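Long-range contact in shikimate kinase (Aquifex aeolicus, PDB 2PT5), which probably transfers a phosphate from ATP to the 3-hydroxyl of shikimate, a step on the pathway to chorismate and the aromatic amino acids: residues K91-V105 with R134-E147. Residues are numbered along the deposited sequence; the frame is centred on the assembly and turned at random.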
loop_
_atom_site.group_PDB
_atom_site.type_symbol
_atom_site.label_atom_id
_atom_site.label_comp_id
_atom_site.label_asym_id
_atom_site.label_seq_id
_atom_site.Cartn_x
_atom_site.Cartn_y
_atom_site.Cartn_z
ATOM N N LYS A 91 10.244 -7.983 0.732
ATOM C CA LYS A 91 10.538 -9.057 1.668
ATOM C C LYS A 91 12.037 -9.192 1.949
ATOM O O LYS A 91 12.434 -9.619 3.036
ATOM C CB LYS A 91 9.986 -10.381 1.141
ATOM C CG LYS A 91 8.473 -10.397 0.995
ATOM C CD LYS A 91 7.959 -11.779 0.635
ATOM C CE LYS A 91 6.439 -11.827 0.656
ATOM N NZ LYS A 91 5.940 -13.205 0.446
ATOM N N SER A 92 12.866 -8.823 0.979
ATOM C CA SER A 92 14.310 -8.917 1.162
ATOM C C SER A 92 14.855 -7.745 1.970
ATOM O O SER A 92 16.048 -7.692 2.263
ATOM C CB SER A 92 15.027 -8.966 -0.189
ATOM O OG SER A 92 14.895 -7.742 -0.895
ATOM N N ARG A 93 13.981 -6.808 2.321
ATOM C CA ARG A 93 14.385 -5.642 3.091
ATOM C C ARG A 93 13.686 -5.590 4.451
ATOM O O ARG A 93 14.226 -5.038 5.409
ATOM C CB ARG A 93 14.099 -4.363 2.294
ATOM C CG ARG A 93 14.876 -4.269 0.986
ATOM C CD ARG A 93 16.375 -4.253 1.264
ATOM N NE ARG A 93 17.163 -4.790 0.155
ATOM C CZ ARG A 93 17.786 -4.053 -0.758
ATOM N NH1 ARG A 93 18.472 -4.643 -1.721
ATOM N NH2 ARG A 93 17.736 -2.729 -0.704
ATOM N N GLY A 94 12.492 -6.173 4.541
ATOM C CA GLY A 94 11.784 -6.158 5.804
ATOM C C GLY A 94 10.506 -6.974 5.873
ATOM O O GLY A 94 10.357 -7.996 5.199
ATOM N N THR A 95 9.578 -6.512 6.707
ATOM C CA THR A 95 8.301 -7.184 6.901
ATOM C C THR A 95 7.205 -6.504 6.090
ATOM O O THR A 95 7.033 -5.279 6.153
ATOM C CB THR A 95 7.903 -7.176 8.392
ATOM O OG1 THR A 95 8.945 -7.786 9.158
ATOM C CG2 THR A 95 6.600 -7.944 8.615
ATOM N N THR A 96 6.475 -7.307 5.321
ATOM C CA THR A 96 5.391 -6.810 4.494
ATOM C C THR A 96 4.104 -7.103 5.244
ATOM O O THR A 96 3.928 -8.192 5.788
ATOM C CB THR A 96 5.387 -7.483 3.097
ATOM O OG1 THR A 96 5.456 -8.908 3.234
ATOM C CG2 THR A 96 6.580 -7.002 2.283
ATOM N N VAL A 97 3.226 -6.108 5.301
ATOM C CA VAL A 97 1.965 -6.226 6.024
ATOM C C VAL A 97 0.774 -5.919 5.132
ATOM O O VAL A 97 0.651 -4.813 4.597
ATOM C CB VAL A 97 1.911 -5.253 7.230
ATOM C CG1 VAL A 97 0.657 -5.504 8.040
ATOM C CG2 VAL A 97 3.153 -5.419 8.098
ATOM N N PHE A 98 -0.115 -6.896 4.999
ATOM C CA PHE A 98 -1.299 -6.730 4.174
ATOM C C PHE A 98 -2.489 -6.355 5.042
ATOM O O PHE A 98 -2.914 -7.123 5.903
ATOM C CB PHE A 98 -1.581 -8.027 3.385
ATOM C CG PHE A 98 -2.906 -8.038 2.643
ATOM C CD1 PHE A 98 -3.447 -6.870 2.105
ATOM C CD2 PHE A 98 -3.594 -9.241 2.454
ATOM C CE1 PHE A 98 -4.648 -6.897 1.392
ATOM C CE2 PHE A 98 -4.801 -9.281 1.738
ATOM C CZ PHE A 98 -5.328 -8.109 1.206
ATOM N N ILE A 99 -2.999 -5.150 4.830
ATOM C CA ILE A 99 -4.163 -4.678 5.564
ATOM C C ILE A 99 -5.330 -5.051 4.658
ATOM O O ILE A 99 -5.635 -4.369 3.675
ATOM C CB ILE A 99 -4.092 -3.166 5.781
ATOM C CG1 ILE A 99 -2.842 -2.839 6.604
ATOM C CG2 ILE A 99 -5.346 -2.688 6.481
ATOM C CD1 ILE A 99 -2.532 -1.345 6.713
ATOM N N ASP A 100 -5.963 -6.161 5.013
ATOM C CA ASP A 100 -7.056 -6.756 4.251
ATOM C C ASP A 100 -8.475 -6.275 4.541
ATOM O O ASP A 100 -8.916 -6.285 5.683
ATOM C CB ASP A 100 -7.002 -8.272 4.472
ATOM C CG ASP A 100 -7.883 -9.042 3.511
ATOM O OD1 ASP A 100 -8.311 -10.153 3.882
ATOM O OD2 ASP A 100 -8.127 -8.555 2.387
ATOM N N ILE A 101 -9.181 -5.856 3.493
ATOM C CA ILE A 101 -10.581 -5.452 3.605
ATOM C C ILE A 101 -11.358 -6.289 2.586
ATOM O O ILE A 101 -10.871 -6.546 1.477
ATOM C CB ILE A 101 -10.814 -3.955 3.276
ATOM C CG1 ILE A 101 -10.172 -3.605 1.937
ATOM C CG2 ILE A 101 -10.292 -3.081 4.413
ATOM C CD1 ILE A 101 -10.469 -2.187 1.471
ATOM N N PRO A 102 -12.568 -6.741 2.952
ATOM C CA PRO A 102 -13.424 -7.553 2.079
ATOM C C PRO A 102 -13.970 -6.757 0.892
ATOM O O PRO A 102 -13.996 -5.525 0.923
ATOM C CB PRO A 102 -14.525 -8.027 3.024
ATOM C CG PRO A 102 -14.639 -6.882 3.996
ATOM C CD PRO A 102 -13.194 -6.542 4.270
ATOM N N PHE A 103 -14.411 -7.460 -0.148
ATOM C CA PHE A 103 -14.917 -6.794 -1.348
ATOM C C PHE A 103 -15.995 -5.753 -1.075
ATOM O O PHE A 103 -15.968 -4.682 -1.668
ATOM C CB PHE A 103 -15.447 -7.827 -2.357
ATOM C CG PHE A 103 -15.731 -7.260 -3.739
ATOM C CD1 PHE A 103 -14.743 -6.573 -4.449
ATOM C CD2 PHE A 103 -16.964 -7.479 -4.359
ATOM C CE1 PHE A 103 -14.974 -6.116 -5.761
ATOM C CE2 PHE A 103 -17.204 -7.026 -5.670
ATOM C CZ PHE A 103 -16.205 -6.345 -6.369
ATOM N N GLU A 104 -16.939 -6.047 -0.180
ATOM C CA GLU A 104 -18.007 -5.090 0.101
ATOM C C GLU A 104 -17.477 -3.775 0.688
ATOM O O GLU A 104 -18.017 -2.707 0.402
ATOM C CB GLU A 104 -19.081 -5.698 1.032
ATOM C CG GLU A 104 -18.616 -5.976 2.454
ATOM C CD GLU A 104 -18.102 -7.385 2.647
ATOM O OE1 GLU A 104 -17.765 -8.054 1.641
ATOM O OE2 GLU A 104 -18.024 -7.820 3.813
ATOM N N VAL A 105 -16.423 -3.845 1.498
ATOM C CA VAL A 105 -15.843 -2.640 2.093
ATOM C C VAL A 105 -15.107 -1.847 1.016
ATOM O O VAL A 105 -15.211 -0.623 0.935
ATOM C CB VAL A 105 -14.853 -2.991 3.219
ATOM C CG1 VAL A 105 -14.093 -1.743 3.655
ATOM C CG2 VAL A 105 -15.610 -3.587 4.406
ATOM N N ARG A 134 -5.684 -8.995 -4.816
ATOM C CA ARG A 134 -5.770 -9.551 -3.465
ATOM C C ARG A 134 -4.970 -10.855 -3.310
ATOM O O ARG A 134 -4.477 -11.171 -2.225
ATOM C CB ARG A 134 -7.240 -9.787 -3.079
ATOM C CG ARG A 134 -7.428 -10.231 -1.637
ATOM C CD ARG A 134 -8.861 -10.017 -1.131
ATOM N NE ARG A 134 -8.975 -10.398 0.276
ATOM C CZ ARG A 134 -9.034 -11.655 0.723
ATOM N NH1 ARG A 134 -9.007 -12.680 -0.127
ATOM N NH2 ARG A 134 -9.071 -11.898 2.029
ATOM N N LYS A 135 -4.847 -11.611 -4.395
ATOM C CA LYS A 135 -4.095 -12.865 -4.379
ATOM C C LYS A 135 -2.615 -12.553 -4.153
ATOM O O LYS A 135 -1.896 -13.307 -3.492
ATOM C CB LYS A 135 -4.268 -13.612 -5.710
ATOM C CG LYS A 135 -5.624 -14.285 -5.873
ATOM C CD LYS A 135 -5.796 -14.912 -7.267
ATOM C CE LYS A 135 -7.202 -15.481 -7.437
ATOM N NZ LYS A 135 -7.544 -15.811 -8.861
ATOM N N ILE A 136 -2.164 -11.437 -4.712
ATOM C CA ILE A 136 -0.778 -11.037 -4.544
ATOM C C ILE A 136 -0.615 -10.477 -3.122
ATOM O O ILE A 136 0.299 -10.864 -2.398
ATOM C CB ILE A 136 -0.377 -9.965 -5.579
ATOM C CG1 ILE A 136 -0.650 -10.480 -7.003
ATOM C CG2 ILE A 136 1.091 -9.602 -5.404
ATOM C CD1 ILE A 136 0.065 -11.783 -7.349
ATOM N N TYR A 137 -1.511 -9.582 -2.718
ATOM C CA TYR A 137 -1.436 -9.009 -1.375
ATOM C C TYR A 137 -1.304 -10.111 -0.330
ATOM O O TYR A 137 -0.503 -10.002 0.604
ATOM C CB TYR A 137 -2.688 -8.184 -1.048
ATOM C CG TYR A 137 -2.898 -6.938 -1.877
ATOM C CD1 TYR A 137 -1.821 -6.201 -2.360
ATOM C CD2 TYR A 137 -4.189 -6.480 -2.154
ATOM C CE1 TYR A 137 -2.021 -5.038 -3.109
ATOM C CE2 TYR A 137 -4.402 -5.322 -2.898
ATOM C CZ TYR A 137 -3.312 -4.607 -3.372
ATOM O OH TYR A 137 -3.515 -3.485 -4.145
ATOM N N SER A 138 -2.087 -11.178 -0.499
ATOM C CA SER A 138 -2.091 -12.303 0.440
ATOM C C SER A 138 -0.743 -12.979 0.619
ATOM O O SER A 138 -0.583 -13.799 1.513
ATOM C CB SER A 138 -3.124 -13.365 0.020
ATOM O OG SER A 138 -4.452 -12.868 0.099
ATOM N N LYS A 139 0.225 -12.647 -0.228
ATOM C CA LYS A 139 1.547 -13.250 -0.119
ATOM C C LYS A 139 2.391 -12.530 0.934
ATOM O O LYS A 139 3.556 -12.860 1.143
ATOM C CB LYS A 139 2.251 -13.212 -1.483
ATOM C CG LYS A 139 1.549 -14.050 -2.552
ATOM C CD LYS A 139 2.247 -13.954 -3.898
ATOM C CE LYS A 139 1.656 -14.947 -4.892
ATOM N NZ LYS A 139 1.812 -16.352 -4.419
ATOM N N ALA A 140 1.777 -11.562 1.609
ATOM C CA ALA A 140 2.443 -10.764 2.633
ATOM C C ALA A 140 2.856 -11.567 3.867
ATOM O O ALA A 140 2.199 -12.540 4.235
ATOM C CB ALA A 140 1.526 -9.612 3.056
ATOM N N ASP A 141 3.940 -11.145 4.508
ATOM C CA ASP A 141 4.424 -11.807 5.713
ATOM C C ASP A 141 3.321 -11.798 6.766
ATOM O O ASP A 141 3.032 -12.820 7.398
ATOM C CB ASP A 141 5.644 -11.069 6.267
ATOM C CG ASP A 141 6.816 -11.085 5.313
ATOM O OD1 ASP A 141 7.355 -10.001 5.002
ATOM O OD2 ASP A 141 7.202 -12.190 4.878
ATOM N N ILE A 142 2.701 -10.636 6.942
ATOM C CA ILE A 142 1.640 -10.481 7.933
ATOM C C ILE A 142 0.356 -9.950 7.301
ATOM O O ILE A 142 0.389 -9.054 6.453
ATOM C CB ILE A 142 2.071 -9.506 9.054
ATOM C CG1 ILE A 142 3.430 -9.930 9.623
ATOM C CG2 ILE A 142 1.033 -9.491 10.163
ATOM C CD1 ILE A 142 4.016 -8.927 10.612
ATOM N N LYS A 143 -0.773 -10.505 7.729
ATOM C CA LYS A 143 -2.078 -10.101 7.219
ATOM C C LYS A 143 -2.978 -9.740 8.393
ATOM O O LYS A 143 -3.156 -10.537 9.296
ATOM C CB LYS A 143 -2.708 -11.249 6.418
ATOM C CG LYS A 143 -4.149 -10.997 5.978
ATOM C CD LYS A 143 -4.762 -12.240 5.328
ATOM C CE LYS A 143 -6.175 -11.981 4.823
ATOM N NZ LYS A 143 -7.131 -11.592 5.905
ATOM N N VAL A 144 -3.540 -8.536 8.377
ATOM C CA VAL A 144 -4.417 -8.088 9.452
ATOM C C VAL A 144 -5.751 -7.580 8.904
ATOM O O VAL A 144 -5.831 -7.142 7.756
ATOM C CB VAL A 144 -3.749 -6.957 10.278
ATOM C CG1 VAL A 144 -2.437 -7.451 10.876
ATOM C CG2 VAL A 144 -3.497 -5.750 9.395
ATOM N N LYS A 145 -6.784 -7.640 9.740
ATOM C CA LYS A 145 -8.131 -7.200 9.386
ATOM C C LYS A 145 -8.170 -5.672 9.329
ATOM O O LYS A 145 -8.041 -5.008 10.354
ATOM C CB LYS A 145 -9.117 -7.693 10.446
ATOM C CG LYS A 145 -10.517 -7.979 9.942
ATOM C CD LYS A 145 -10.676 -9.454 9.601
ATOM C CE LYS A 145 -12.138 -9.811 9.361
ATOM N NZ LYS A 145 -12.986 -9.512 10.552
ATOM N N GLY A 146 -8.358 -5.119 8.135
ATOM C CA GLY A 146 -8.380 -3.673 7.986
ATOM C C GLY A 146 -9.753 -3.035 7.988
ATOM O O GLY A 146 -9.900 -1.852 7.673
ATOM N N GLU A 147 -10.766 -3.822 8.329
ATOM C CA GLU A 147 -12.126 -3.316 8.381
ATOM C C GLU A 147 -12.288 -2.521 9.671
ATOM O O GLU A 147 -13.121 -1.622 9.757
ATOM C CB GLU A 147 -13.133 -4.478 8.325
ATOM C CG GLU A 147 -14.571 -4.071 8.639
ATOM C CD GLU A 147 -15.604 -4.999 8.025
ATOM O OE1 GLU A 147 -15.314 -6.208 7.876
ATOM O OE2 GLU A 147 -16.711 -4.519 7.702
#
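Asp100 and Arg134 meet side-on, their carboxylate and guanidinium planes 36° apart: NE of Arg134 donates to OD2 of Asp100 (2.9 Å) and NH2 to OD1 (2.7 Å), both on the syn side. Lys143 NZ reaches the same OD1 from the anti side at 2.7 Å, its otherwise extended chain bending at the last torsion (chi4 -61°). Two cations thus share one carboxylate in a salt-bridge network, which would probably hold it ionised. An alanine in place of Asp100 would probably leave Arg134 and Lys143 without their common mate and free the guanidinium to turn. Two residues earlier on the same face of the sheet, the Phe98 ring is held between Tyr137 CB, 3.3 Å above its centre in a CH-pi contact, and Asp100 CB, offset toward the rim of the opposite face. At the other end, Thr96 and Asp141 clasp each other: Asp141 N donates to Thr96 OG1 (3.0 Å), while Thr96 N meets the anti lone pair of Asp141 OD1 (2.9 Å). These locks flank a ladder of parallel strands, 95-100 and 142-145, with bonds such as Phe98 N to Ile142 O (2.7 Å). Strand 142-145 closes one edge of the parallel 2-3-1-4-5 sheet of this P-loop kinase. Strand 2-6 borders 95-100 on its far side, helix 150-162 packs on Ile142 and Val144, and helix 127-137 lies over the face bearing Phe98, with Tyr137 OH hydrogen-bonded to Gly78 O, at a predicted substrate-binding residue.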